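Local structure of hypothetical protein PH0107 (Pyrococcus horikoshii, 2YZI) at residues M3-P8 against T89-V94; S57-R62 against E75-R80; N81-N86 against K104-E109. The protein is of unknown function but carries two CBS domains, a paired module that in many relatives binds adenosine-containing ligands, and may bind one here. All coordinates share one frame; numbering follows the deposited sequence.

Interaction 1: M3-P8 against T89-V94; sequences MDMKAP and TPLGEV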
HETATM    1  N   MSE B   3       3.637  18.982  -7.109  1.00 46.97           N
HETATM    2  CA  MSE B   3       3.927  17.963  -8.159  1.00 46.68           C
HETATM    3  C   MSE B   3       3.410  18.381  -9.532  1.00 45.60           C
HETATM    4  O   MSE B   3       2.351  19.000  -9.659  1.00 45.45           O
HETATM    5  CB  MSE B   3       3.330  16.606  -7.769  1.00 47.96           C
HETATM    6  CG  MSE B   3       1.863  16.646  -7.410  1.00 50.68           C
HETATM    7 SE   MSE B   3       1.143  14.866  -7.117  1.00 55.32          SE
HETATM    8  CE  MSE B   3       0.075  14.683  -8.726  1.00 53.66           C
ATOM      9  N   ASP B   4       4.177  18.018 -10.554  1.00 44.90           N
ATOM     10  CA  ASP B   4       3.871  18.345 -11.936  1.00 43.82           C
ATOM     11  C   ASP B   4       3.798  17.078 -12.783  1.00 44.17           C
ATOM     12  O   ASP B   4       4.800  16.407 -12.991  1.00 44.09           O
ATOM     13  CB  ASP B   4       4.958  19.293 -12.463  1.00 41.94           C
ATOM     14  CG  ASP B   4       4.836  19.566 -13.946  1.00 40.98           C
ATOM     15  OD1 ASP B   4       3.736  19.379 -14.497  1.00 40.25           O
ATOM     16  OD2 ASP B   4       5.849  19.981 -14.552  1.00 40.47           O
HETATM   17  N   MSE B   5       2.600  16.769 -13.271  1.00 37.59           N
HETATM   18  CA  MSE B   5       2.356  15.588 -14.096  1.00 35.16           C
HETATM   19  C   MSE B   5       3.229  15.549 -15.346  1.00 34.56           C
HETATM   20  O   MSE B   5       3.389  14.497 -15.967  1.00 34.57           O
HETATM   21  CB  MSE B   5       0.889  15.547 -14.517  1.00 34.51           C
HETATM   22  CG  MSE B   5      -0.082  15.557 -13.360  1.00 35.19           C
HETATM   23 SE   MSE B   5      -0.105  13.860 -12.433  1.00 37.82          SE
HETATM   24  CE  MSE B   5      -1.597  13.074 -13.408  1.00 36.47           C
ATOM     25  N   LYS B   6       3.792  16.695 -15.711  1.00 33.91           N
ATOM     26  CA  LYS B   6       4.638  16.789 -16.894  1.00 33.03           C
ATOM     27  C   LYS B   6       6.088  16.423 -16.608  1.00 31.44           C
ATOM     28  O   LYS B   6       6.795  15.956 -17.498  1.00 30.96           O
ATOM     29  CB  LYS B   6       4.581  18.206 -17.472  1.00 34.95           C
ATOM     30  CG  LYS B   6       3.194  18.641 -17.923  1.00 39.28           C
ATOM     31  CD  LYS B   6       3.160  20.132 -18.251  1.00 41.76           C
ATOM     32  CE  LYS B   6       1.745  20.628 -18.537  1.00 43.64           C
ATOM     33  NZ  LYS B   6       1.120  19.975 -19.730  1.00 46.02           N
ATOM     34  N   ALA B   7       6.523  16.633 -15.370  1.00 28.26           N
ATOM     35  CA  ALA B   7       7.902  16.352 -14.966  1.00 25.34           C
ATOM     36  C   ALA B   7       8.284  14.872 -14.985  1.00 22.75           C
ATOM     37  O   ALA B   7       7.457  14.005 -14.733  1.00 21.37           O
ATOM     38  CB  ALA B   7       8.152  16.930 -13.582  1.00 25.25           C
ATOM     39  N   PRO B   8       9.560  14.572 -15.265  1.00 21.19           N
ATOM     40  CA  PRO B   8      10.068  13.194 -15.319  1.00 21.02           C
ATOM     41  C   PRO B   8       9.944  12.510 -13.969  1.00 21.56           C
ATOM     42  O   PRO B   8      10.172  13.139 -12.929  1.00 20.89           O
ATOM     43  CB  PRO B   8      11.521  13.385 -15.724  1.00 21.92           C
ATOM     44  CG  PRO B   8      11.866  14.661 -15.042  1.00 20.02           C
ATOM     45  CD  PRO B   8      10.670  15.531 -15.370  1.00 20.20           C
ATOM     46  N   THR B  89      10.182   9.207 -18.060  1.00 25.97           N
ATOM     47  CA  THR B  89       8.740   9.095 -18.253  1.00 23.92           C
ATOM     48  C   THR B  89       8.084  10.092 -17.301  1.00 23.00           C
ATOM     49  O   THR B  89       8.350  10.064 -16.107  1.00 24.30           O
ATOM     50  CB  THR B  89       8.218   7.680 -17.873  1.00 24.73           C
ATOM     51  OG1 THR B  89       8.897   6.680 -18.642  1.00 26.23           O
ATOM     52  CG2 THR B  89       6.717   7.581 -18.118  1.00 22.70           C
ATOM     53  N   PRO B  90       7.225  10.986 -17.818  1.00 21.40           N
ATOM     54  CA  PRO B  90       6.550  11.975 -16.971  1.00 20.71           C
ATOM     55  C   PRO B  90       5.588  11.346 -15.962  1.00 20.10           C
ATOM     56  O   PRO B  90       4.905  10.357 -16.255  1.00 19.04           O
ATOM     57  CB  PRO B  90       5.825  12.858 -17.984  1.00 20.64           C
ATOM     58  CG  PRO B  90       5.519  11.903 -19.090  1.00 21.69           C
ATOM     59  CD  PRO B  90       6.829  11.154 -19.223  1.00 21.54           C
ATOM     60  N   LEU B  91       5.552  11.934 -14.773  1.00 17.93           N
ATOM     61  CA  LEU B  91       4.706  11.474 -13.684  1.00 19.05           C
ATOM     62  C   LEU B  91       3.328  10.968 -14.115  1.00 19.27           C
ATOM     63  O   LEU B  91       2.947   9.845 -13.780  1.00 18.73           O
ATOM     64  CB  LEU B  91       4.532  12.596 -12.661  1.00 19.76           C
ATOM     65  CG  LEU B  91       3.622  12.290 -11.474  1.00 19.45           C
ATOM     66  CD1 LEU B  91       4.164  11.094 -10.727  1.00 18.45           C
ATOM     67  CD2 LEU B  91       3.520  13.499 -10.553  1.00 20.00           C
ATOM     68  N   GLY B  92       2.589  11.803 -14.843  1.00 19.40           N
ATOM     69  CA  GLY B  92       1.257  11.437 -15.298  1.00 20.40           C
ATOM     70  C   GLY B  92       1.170  10.082 -15.970  1.00 20.14           C
ATOM     71  O   GLY B  92       0.314   9.269 -15.621  1.00 20.08           O
ATOM     72  N   GLU B  93       2.051   9.845 -16.939  1.00 20.95           N
ATOM     73  CA  GLU B  93       2.091   8.581 -17.666  1.00 20.44           C
ATOM     74  C   GLU B  93       2.454   7.413 -16.745  1.00 19.18           C
ATOM     75  O   GLU B  93       1.983   6.281 -16.937  1.00 17.93           O
ATOM     76  CB  GLU B  93       3.098   8.669 -18.817  1.00 22.42           C
ATOM     77  CG  GLU B  93       2.709   9.670 -19.902  1.00 26.96           C
ATOM     78  CD  GLU B  93       3.732   9.750 -21.031  1.00 30.74           C
ATOM     79  OE1 GLU B  93       4.171   8.683 -21.515  1.00 31.94           O
ATOM     80  OE2 GLU B  93       4.089  10.874 -21.446  1.00 30.74           O
ATOM     81  N   VAL B  94       3.290   7.681 -15.747  1.00 18.34           N
ATOM     82  CA  VAL B  94       3.678   6.640 -14.804  1.00 16.86           C
ATOM     83  C   VAL B  94       2.457   6.265 -13.971  1.00 17.36           C
ATOM     84  O   VAL B  94       2.174   5.086 -13.757  1.00 14.08           O
ATOM     85  CB  VAL B  94       4.823   7.121 -13.891  1.00 16.35           C
ATOM     86  CG1 VAL B  94       5.040   6.128 -12.740  1.00 13.83           C
ATOM     87  CG2 VAL B  94       6.098   7.252 -14.717  1.00 14.23           C
TER
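The N-terminus of helix 91-101 in the second CBS domain is met by the chain's own leading loop, with Pro-90 at the N-cap and the carbonyls of Met-5 and Ala-7 facing the first helical N-H groups. Gly-92 N donates to Met-5 O at 3.0 Å; the C=O...N angle of 123° and a donor lying in the carbonyl plane place this bond on a lone pair. Leu-91 N reaches Ala-7 O at 2.8 Å from nearly straight ahead of the carbonyl, at 167°. Pro-90 CB lies 3.3 Å from Lys-6 O. Lys-6 belongs to a type I turn from Asp-4 to Ala-7, closed by Ala-7 N on Asp-4 O and reinforced by an Asx turn in which Asp-4 OD1, met from above its carboxylate plane, takes Lys-6 N at 2.9 Å. Leu-91 supplies the apolar part. With CG opposite the backbone N (chi1 178°), Leu-91 CD2 comes within 4.1 Å of the selenium SE of Met-5 and, equally, 4.1 Å from CE of Met-3, whose chain passes it at about a right angle. Met-3 also packs on helix 120-127 and on Met-3 of the second subunit, so this corner borders the dimer contact. Amides in the first turn of a helix lack a carbonyl one turn earlier to accept from them; here two loop carbonyls fill that role, and the partial positive charge of the helix end would be expected to strengthen both bonds.

Interaction 2: S57-R62 against E75-R80; sequences SDIIRR and ERIMTR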
ATOM      1  N   SER B  57       1.159  -7.765  -0.832  1.00 17.62           N
ATOM      2  CA  SER B  57      -0.044  -8.354  -1.372  1.00 19.10           C
ATOM      3  C   SER B  57       0.241  -9.767  -1.872  1.00 21.03           C
ATOM      4  O   SER B  57      -0.574 -10.668  -1.667  1.00 22.50           O
ATOM      5  CB  SER B  57      -0.585  -7.490  -2.508  1.00 18.43           C
ATOM      6  OG  SER B  57      -1.887  -7.898  -2.866  1.00 20.45           O
ATOM      7  N   ASP B  58       1.385  -9.963  -2.527  1.00 22.32           N
ATOM      8  CA  ASP B  58       1.744 -11.286  -3.036  1.00 22.78           C
ATOM      9  C   ASP B  58       1.830 -12.246  -1.863  1.00 22.89           C
ATOM     10  O   ASP B  58       1.419 -13.398  -1.963  1.00 22.54           O
ATOM     11  CB  ASP B  58       3.099 -11.271  -3.752  1.00 22.44           C
ATOM     12  CG  ASP B  58       3.114 -10.374  -4.964  1.00 25.97           C
ATOM     13  OD1 ASP B  58       2.138 -10.384  -5.747  1.00 26.84           O
ATOM     14  OD2 ASP B  58       4.118  -9.663  -5.146  1.00 25.78           O
ATOM     15  N   ILE B  59       2.381 -11.756  -0.758  1.00 22.89           N
ATOM     16  CA  ILE B  59       2.525 -12.551   0.454  1.00 24.37           C
ATOM     17  C   ILE B  59       1.166 -12.984   0.999  1.00 25.57           C
ATOM     18  O   ILE B  59       1.023 -14.104   1.477  1.00 25.91           O
ATOM     19  CB  ILE B  59       3.297 -11.761   1.531  1.00 22.04           C
ATOM     20  CG1 ILE B  59       4.763 -11.647   1.112  1.00 20.89           C
ATOM     21  CG2 ILE B  59       3.168 -12.434   2.889  1.00 21.64           C
ATOM     22  CD1 ILE B  59       5.566 -10.659   1.911  1.00 19.18           C
ATOM     23  N   ILE B  60       0.166 -12.108   0.913  1.00 26.58           N
ATOM     24  CA  ILE B  60      -1.164 -12.454   1.408  1.00 27.32           C
ATOM     25  C   ILE B  60      -1.827 -13.490   0.495  1.00 29.88           C
ATOM     26  O   ILE B  60      -2.338 -14.504   0.961  1.00 28.66           O
ATOM     27  CB  ILE B  60      -2.092 -11.206   1.508  1.00 26.26           C
ATOM     28  CG1 ILE B  60      -1.569 -10.214   2.550  1.00 22.22           C
ATOM     29  CG2 ILE B  60      -3.497 -11.637   1.908  1.00 24.61           C
ATOM     30  CD1 ILE B  60      -1.682 -10.710   3.978  1.00 21.18           C
ATOM     31  N   ARG B  61      -1.792 -13.235  -0.810  1.00 31.97           N
ATOM     32  CA  ARG B  61      -2.404 -14.127  -1.790  1.00 34.39           C
ATOM     33  C   ARG B  61      -1.682 -15.458  -2.045  1.00 34.98           C
ATOM     34  O   ARG B  61      -2.327 -16.479  -2.284  1.00 36.20           O
ATOM     35  CB  ARG B  61      -2.566 -13.401  -3.126  1.00 36.26           C
ATOM     36  CG  ARG B  61      -3.121 -14.290  -4.236  1.00 40.62           C
ATOM     37  CD  ARG B  61      -3.113 -13.617  -5.608  1.00 44.75           C
ATOM     38  NE  ARG B  61      -1.767 -13.263  -6.048  1.00 48.82           N
ATOM     39  CZ  ARG B  61      -1.106 -12.183  -5.646  1.00 50.34           C
ATOM     40  NH1 ARG B  61      -1.664 -11.335  -4.791  1.00 52.75           N
ATOM     41  NH2 ARG B  61       0.117 -11.949  -6.097  1.00 51.94           N
ATOM     42  N   ARG B  62      -0.356 -15.452  -2.002  1.00 34.76           N
ATOM     43  CA  ARG B  62       0.389 -16.674  -2.278  1.00 35.68           C
ATOM     44  C   ARG B  62       0.877 -17.443  -1.059  1.00 35.37           C
ATOM     45  O   ARG B  62       1.471 -18.516  -1.193  1.00 35.04           O
ATOM     46  CB  ARG B  62       1.554 -16.356  -3.217  1.00 37.19           C
ATOM     47  CG  ARG B  62       1.068 -15.839  -4.557  1.00 41.27           C
ATOM     48  CD  ARG B  62       2.196 -15.470  -5.494  1.00 46.28           C
ATOM     49  NE  ARG B  62       1.670 -14.980  -6.767  1.00 51.33           N
ATOM     50  CZ  ARG B  62       2.418 -14.582  -7.791  1.00 51.47           C
ATOM     51  NH1 ARG B  62       3.740 -14.611  -7.700  1.00 52.67           N
ATOM     52  NH2 ARG B  62       1.842 -14.155  -8.908  1.00 52.67           N
ATOM     53  N   GLU B  75      11.408 -17.145  -3.025  1.00 22.22           N
ATOM     54  CA  GLU B  75      11.598 -17.579  -4.397  1.00 24.67           C
ATOM     55  C   GLU B  75      10.332 -18.275  -4.888  1.00 25.40           C
ATOM     56  O   GLU B  75       9.995 -18.229  -6.074  1.00 25.65           O
ATOM     57  CB  GLU B  75      12.791 -18.534  -4.470  1.00 24.91           C
ATOM     58  CG  GLU B  75      12.995 -19.181  -5.818  1.00 31.06           C
ATOM     59  CD  GLU B  75      14.127 -20.188  -5.818  1.00 32.60           C
ATOM     60  OE1 GLU B  75      15.279 -19.797  -5.538  1.00 33.20           O
ATOM     61  OE2 GLU B  75      13.863 -21.371  -6.103  1.00 35.18           O
ATOM     62  N   ARG B  76       9.619 -18.895  -3.956  1.00 25.12           N
ATOM     63  CA  ARG B  76       8.400 -19.625  -4.269  1.00 26.84           C
ATOM     64  C   ARG B  76       7.157 -18.775  -4.503  1.00 26.24           C
ATOM     65  O   ARG B  76       6.141 -19.292  -4.964  1.00 25.25           O
ATOM     66  CB  ARG B  76       8.117 -20.636  -3.157  1.00 29.38           C
ATOM     67  CG  ARG B  76       9.154 -21.728  -3.066  1.00 34.22           C
ATOM     68  CD  ARG B  76       8.801 -22.760  -2.014  1.00 38.40           C
ATOM     69  NE  ARG B  76       7.445 -23.281  -2.176  1.00 42.00           N
ATOM     70  CZ  ARG B  76       6.938 -23.735  -3.320  1.00 43.39           C
ATOM     71  NH1 ARG B  76       7.674 -23.732  -4.425  1.00 43.99           N
ATOM     72  NH2 ARG B  76       5.691 -24.193  -3.357  1.00 43.13           N
ATOM     73  N   ILE B  77       7.236 -17.482  -4.194  1.00 25.05           N
ATOM     74  CA  ILE B  77       6.092 -16.596  -4.367  1.00 26.03           C
ATOM     75  C   ILE B  77       6.388 -15.324  -5.139  1.00 27.24           C
ATOM     76  O   ILE B  77       5.491 -14.510  -5.350  1.00 25.86           O
ATOM     77  CB  ILE B  77       5.501 -16.161  -3.015  1.00 26.10           C
ATOM     78  CG1 ILE B  77       6.544 -15.383  -2.213  1.00 26.30           C
ATOM     79  CG2 ILE B  77       5.007 -17.367  -2.264  1.00 27.59           C
ATOM     80  CD1 ILE B  77       5.967 -14.606  -1.055  1.00 27.01           C
HETATM   81  N   MSE B  78       7.638 -15.139  -5.549  1.00 29.34           N
HETATM   82  CA  MSE B  78       8.019 -13.938  -6.289  1.00 25.72           C
HETATM   83  C   MSE B  78       7.616 -13.987  -7.760  1.00 24.95           C
HETATM   84  O   MSE B  78       7.453 -15.065  -8.327  1.00 23.17           O
HETATM   85  CB  MSE B  78       9.529 -13.726  -6.196  1.00 24.68           C
HETATM   86  CG  MSE B  78      10.338 -14.760  -6.932  1.00 25.86           C
HETATM   87 SE   MSE B  78      12.226 -14.531  -6.607  1.00 27.54          SE
HETATM   88  CE  MSE B  78      12.901 -15.464  -8.188  1.00 24.90           C
ATOM     89  N   THR B  79       7.447 -12.812  -8.361  1.00 23.95           N
ATOM     90  CA  THR B  79       7.096 -12.705  -9.777  1.00 26.13           C
ATOM     91  C   THR B  79       8.424 -12.548 -10.494  1.00 25.08           C
ATOM     92  O   THR B  79       9.297 -11.818 -10.025  1.00 27.19           O
ATOM     93  CB  THR B  79       6.203 -11.470 -10.073  1.00 26.57           C
ATOM     94  OG1 THR B  79       6.787 -10.296  -9.496  1.00 31.16           O
ATOM     95  CG2 THR B  79       4.819 -11.667  -9.503  1.00 28.02           C
ATOM     96  N   ARG B  80       8.582 -13.220 -11.626  1.00 23.40           N
ATOM     97  CA  ARG B  80       9.847 -13.169 -12.338  1.00 22.18           C
ATOM     98  C   ARG B  80       9.967 -12.283 -13.585  1.00 23.36           C
ATOM     99  O   ARG B  80      10.684 -12.607 -14.532  1.00 23.02           O
ATOM    100  CB  ARG B  80      10.303 -14.597 -12.647  1.00 20.37           C
ATOM    101  CG  ARG B  80      10.561 -15.435 -11.395  1.00 18.17           C
ATOM    102  CD  ARG B  80      11.090 -16.833 -11.759  1.00 17.92           C
ATOM    103  NE  ARG B  80      11.533 -17.587 -10.591  1.00 17.22           N
ATOM    104  CZ  ARG B  80      10.720 -18.116  -9.685  1.00 17.49           C
ATOM    105  NH1 ARG B  80       9.409 -17.976  -9.809  1.00 14.72           N
ATOM    106  NH2 ARG B  80      11.220 -18.791  -8.660  1.00 15.66           N
TER
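Ile-77 and Arg-62 form the centre of a contact between helix 56-64 of the first CBS domain and the loop 75-80, which lies between that helix and strand 84-86. Ile-77 points its side chain at the helix and divides its branches between two residues there. Ile-77 CG2 lies 3.7 Å from Arg-62 CB, while CG1, set between the backbone N and carbonyl carbon (chi1 62°), carries Ile-77 CD1 to within 3.9 Å of Ile-59 CG1. Val-26 of helix 26-35 touches both isoleucines and extends this apolar patch. The Ile-77 carbonyl is polar but held: Arg-62 NH1 donates to Ile-77 O at 2.9 Å, from 57° above the carbonyl plane and therefore off the lone pairs. An extended chain from CG to NE brings the guanidinium there, and Arg-62 CD passes the same Ile-77 O at 3.4 Å. The CB of Met-78 points away from the helix, and its CG sits over one face of the Arg-80 guanidinium. Thr-79 follows with its two branches doing different work. OG1 bonds to the carbonyl of Phe-53, tying this loop to strand 50-55, and Thr-79 CG2 meets the Arg-62 guanidinium obliquely, 3.6 Å from Arg-62 NH1 and 3.9 Å from Arg-62 NH2.

Interaction 3: N81-N86 against K104-E109; sequences NLITAN and KHILIE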
ATOM      1  N   ASN B  81       9.256 -11.166 -13.580  1.00 23.05           N
ATOM      2  CA  ASN B  81       9.353 -10.182 -14.650  1.00 24.45           C
ATOM      3  C   ASN B  81       8.973  -8.888 -13.963  1.00 24.73           C
ATOM      4  O   ASN B  81       8.164  -8.897 -13.038  1.00 25.71           O
ATOM      5  CB  ASN B  81       8.419 -10.483 -15.827  1.00 25.33           C
ATOM      6  CG  ASN B  81       6.989 -10.654 -15.411  1.00 27.38           C
ATOM      7  OD1 ASN B  81       6.594 -11.722 -14.955  1.00 29.13           O
ATOM      8  ND2 ASN B  81       6.201  -9.599 -15.556  1.00 27.91           N
ATOM      9  N   LEU B  82       9.561  -7.779 -14.390  1.00 24.36           N
ATOM     10  CA  LEU B  82       9.288  -6.502 -13.756  1.00 22.40           C
ATOM     11  C   LEU B  82       8.485  -5.531 -14.604  1.00 22.15           C
ATOM     12  O   LEU B  82       8.568  -5.536 -15.827  1.00 21.99           O
ATOM     13  CB  LEU B  82      10.608  -5.840 -13.378  1.00 24.27           C
ATOM     14  CG  LEU B  82      11.625  -6.765 -12.713  1.00 24.71           C
ATOM     15  CD1 LEU B  82      12.995  -6.091 -12.675  1.00 22.79           C
ATOM     16  CD2 LEU B  82      11.146  -7.130 -11.316  1.00 22.80           C
ATOM     17  N   ILE B  83       7.701  -4.697 -13.932  1.00 21.86           N
ATOM     18  CA  ILE B  83       6.917  -3.670 -14.602  1.00 21.64           C
ATOM     19  C   ILE B  83       7.659  -2.407 -14.221  1.00 22.43           C
ATOM     20  O   ILE B  83       7.772  -2.068 -13.037  1.00 22.99           O
ATOM     21  CB  ILE B  83       5.472  -3.612 -14.089  1.00 21.80           C
ATOM     22  CG1 ILE B  83       4.745  -4.895 -14.489  1.00 22.75           C
ATOM     23  CG2 ILE B  83       4.760  -2.393 -14.659  1.00 17.97           C
ATOM     24  CD1 ILE B  83       4.740  -5.154 -16.008  1.00 27.82           C
ATOM     25  N   THR B  84       8.167  -1.718 -15.234  1.00 22.00           N
ATOM     26  CA  THR B  84       8.963  -0.532 -15.011  1.00 21.05           C
ATOM     27  C   THR B  84       8.515   0.697 -15.761  1.00 21.57           C
ATOM     28  O   THR B  84       7.575   0.673 -16.549  1.00 22.36           O
ATOM     29  CB  THR B  84      10.413  -0.794 -15.418  1.00 22.67           C
ATOM     30  OG1 THR B  84      10.457  -1.021 -16.830  1.00 22.64           O
ATOM     31  CG2 THR B  84      10.966  -2.018 -14.701  1.00 19.87           C
ATOM     32  N   ALA B  85       9.231   1.775 -15.496  1.00 20.71           N
ATOM     33  CA  ALA B  85       8.996   3.055 -16.116  1.00 20.42           C
ATOM     34  C   ALA B  85      10.381   3.657 -16.242  1.00 21.52           C
ATOM     35  O   ALA B  85      11.237   3.433 -15.394  1.00 22.36           O
ATOM     36  CB  ALA B  85       8.121   3.921 -15.225  1.00 20.56           C
ATOM     37  N   ASN B  86      10.607   4.419 -17.294  1.00 20.51           N
ATOM     38  CA  ASN B  86      11.900   5.038 -17.498  1.00 21.29           C
ATOM     39  C   ASN B  86      12.042   6.321 -16.659  1.00 22.96           C
ATOM     40  O   ASN B  86      11.055   7.008 -16.384  1.00 23.72           O
ATOM     41  CB  ASN B  86      12.062   5.328 -18.981  1.00 19.80           C
ATOM     42  CG  ASN B  86      13.405   5.888 -19.313  1.00 19.52           C
ATOM     43  OD1 ASN B  86      13.610   7.107 -19.286  1.00 19.08           O
ATOM     44  ND2 ASN B  86      14.348   5.002 -19.619  1.00 17.03           N
ATOM     45  N   LYS B 104       1.067  -0.796  -6.790  1.00 24.75           N
ATOM     46  CA  LYS B 104       1.332   0.248  -5.805  1.00 25.07           C
ATOM     47  C   LYS B 104       2.802   0.643  -5.808  1.00 24.47           C
ATOM     48  O   LYS B 104       3.201   1.595  -5.134  1.00 24.02           O
ATOM     49  CB  LYS B 104       0.951  -0.242  -4.407  1.00 27.36           C
ATOM     50  CG  LYS B 104      -0.520  -0.537  -4.220  1.00 30.98           C
ATOM     51  CD  LYS B 104      -0.821  -0.871  -2.765  1.00 32.91           C
ATOM     52  CE  LYS B 104      -2.316  -0.914  -2.505  1.00 34.99           C
ATOM     53  NZ  LYS B 104      -2.609  -1.085  -1.055  1.00 36.63           N
ATOM     54  N   HIS B 105       3.603  -0.106  -6.560  1.00 22.08           N
ATOM     55  CA  HIS B 105       5.035   0.152  -6.656  1.00 21.75           C
ATOM     56  C   HIS B 105       5.467  -0.121  -8.088  1.00 21.22           C
ATOM     57  O   HIS B 105       5.020  -1.087  -8.696  1.00 21.66           O
ATOM     58  CB  HIS B 105       5.828  -0.779  -5.723  1.00 21.64           C
ATOM     59  CG  HIS B 105       5.040  -1.298  -4.559  1.00 24.05           C
ATOM     60  ND1 HIS B 105       3.949  -2.128  -4.708  1.00 24.72           N
ATOM     61  CD2 HIS B 105       5.183  -1.104  -3.227  1.00 24.04           C
ATOM     62  CE1 HIS B 105       3.455  -2.421  -3.519  1.00 24.53           C
ATOM     63  NE2 HIS B 105       4.185  -1.812  -2.603  1.00 24.93           N
ATOM     64  N   ILE B 106       6.334   0.727  -8.626  1.00 19.36           N
ATOM     65  CA  ILE B 106       6.831   0.531  -9.985  1.00 18.51           C
ATOM     66  C   ILE B 106       8.330   0.821 -10.036  1.00 18.97           C
ATOM     67  O   ILE B 106       8.782   1.895  -9.638  1.00 19.10           O
ATOM     68  CB  ILE B 106       6.071   1.428 -11.003  1.00 18.64           C
ATOM     69  CG1 ILE B 106       6.463   1.037 -12.426  1.00 18.51           C
ATOM     70  CG2 ILE B 106       6.355   2.902 -10.734  1.00 18.00           C
ATOM     71  CD1 ILE B 106       5.588   1.644 -13.510  1.00 18.09           C
ATOM     72  N   LEU B 107       9.104  -0.156 -10.506  1.00 18.17           N
ATOM     73  CA  LEU B 107      10.555  -0.002 -10.593  1.00 17.48           C
ATOM     74  C   LEU B 107      10.938   1.013 -11.665  1.00 19.10           C
ATOM     75  O   LEU B 107      10.308   1.082 -12.719  1.00 18.54           O
ATOM     76  CB  LEU B 107      11.220  -1.357 -10.880  1.00 14.19           C
ATOM     77  CG  LEU B 107      11.169  -2.371  -9.729  1.00 14.55           C
ATOM     78  CD1 LEU B 107      11.691  -3.722 -10.162  1.00 14.00           C
ATOM     79  CD2 LEU B 107      11.990  -1.841  -8.577  1.00 14.41           C
ATOM     80  N   ILE B 108      11.959   1.816 -11.386  1.00 19.24           N
ATOM     81  CA  ILE B 108      12.405   2.812 -12.342  1.00 19.34           C
ATOM     82  C   ILE B 108      13.651   2.313 -13.059  1.00 21.87           C
ATOM     83  O   ILE B 108      14.577   1.770 -12.456  1.00 20.83           O
ATOM     84  CB  ILE B 108      12.694   4.163 -11.666  1.00 18.46           C
ATOM     85  CG1 ILE B 108      11.474   4.611 -10.835  1.00 18.91           C
ATOM     86  CG2 ILE B 108      13.017   5.210 -12.726  1.00 17.18           C
ATOM     87  CD1 ILE B 108      10.174   4.742 -11.624  1.00 14.93           C
ATOM     88  N   GLU B 109      13.654   2.504 -14.372  1.00 24.79           N
ATOM     89  CA  GLU B 109      14.743   2.051 -15.213  1.00 26.43           C
ATOM     90  C   GLU B 109      15.431   3.174 -15.965  1.00 27.28           C
ATOM     91  O   GLU B 109      14.817   4.180 -16.312  1.00 27.19           O
ATOM     92  CB  GLU B 109      14.193   1.009 -16.197  1.00 27.18           C
ATOM     93  CG  GLU B 109      15.067   0.690 -17.395  1.00 30.99           C
ATOM     94  CD  GLU B 109      14.836   1.635 -18.557  1.00 32.51           C
ATOM     95  OE1 GLU B 109      13.692   2.125 -18.706  1.00 34.66           O
ATOM     96  OE2 GLU B 109      15.793   1.872 -19.329  1.00 33.78           O
TER
HETATM   97  O   HOH W   1      10.921   1.327 -18.507  1.00 20.57           O
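The amide of Asn-86 and the carboxylate of Glu-109 are the flat groups that meet, their planes 55° apart, so that they neither stack nor lie coplanar. Asn-86 ND2 donates to Glu-109 OE1 at 3.1 Å, approaching from above the carboxylate, 38° out of its plane. A water donates to Glu-109 OE1 at 2.9 Å and lies 2.9 Å from Thr-84 OG1, linking the residues along this face. A bend at chi2 (-87°) turns the Glu-109 carboxylate toward the Asn-86 amide. The remaining oxygens are occupied too: Glu-109 OE2 accepts from Gly-112 N, and Asn-86 OD1 from Asn-88 N. Beneath these groups, strands 84-86 and 105-110 run parallel, as the two strands of the beta-alpha-beta unit whose crossover is helix 91-101. Ala-85 bonds to strand 105-110 through both its N and its O, straddling Ile-108: Ala-85 N bonds to Leu-107 O at 3.1 Å and Ala-85 O accepts Glu-109 N at 2.8 Å; the ladder frays at the other end, where Leu-107 N to Ile-83 O is weak at 3.4 Å. On the face carrying Thr-84 and Leu-107, Leu-82 CD2 packs 3.6 Å from Leu-107 CD1, and both leucines touch Phe-53 of strand 50-55 in the first CBS domain. On the other face, the methyl CB of Ala-85 meets Ile-106 CD1 at 3.8 Å, with Val-94 of the crossover helix packed against both residues.

Overall arrangement
Interactions 1 and 3 share one structural unit: helix 91-101, whose first N-H groups are bonded by the loop in interaction 1, is the crossover between the strands of interaction 3. The two touch directly, Val-94 CG2 lying 3.9 Å from Ala-85 CB, and their centres are 14 Å apart. Interaction 2 ends where interaction 3 begins, since 75-80 runs straight into 81-86; apart from that junction they do not touch, with centres 17 Å apart. Interactions 1 and 2 lie on opposite sides of the chain's centre, nearest atoms about 17 Å apart, yet both touch the second subunit. In each, a segment outside regular strands packs against a helix of a CBS domain.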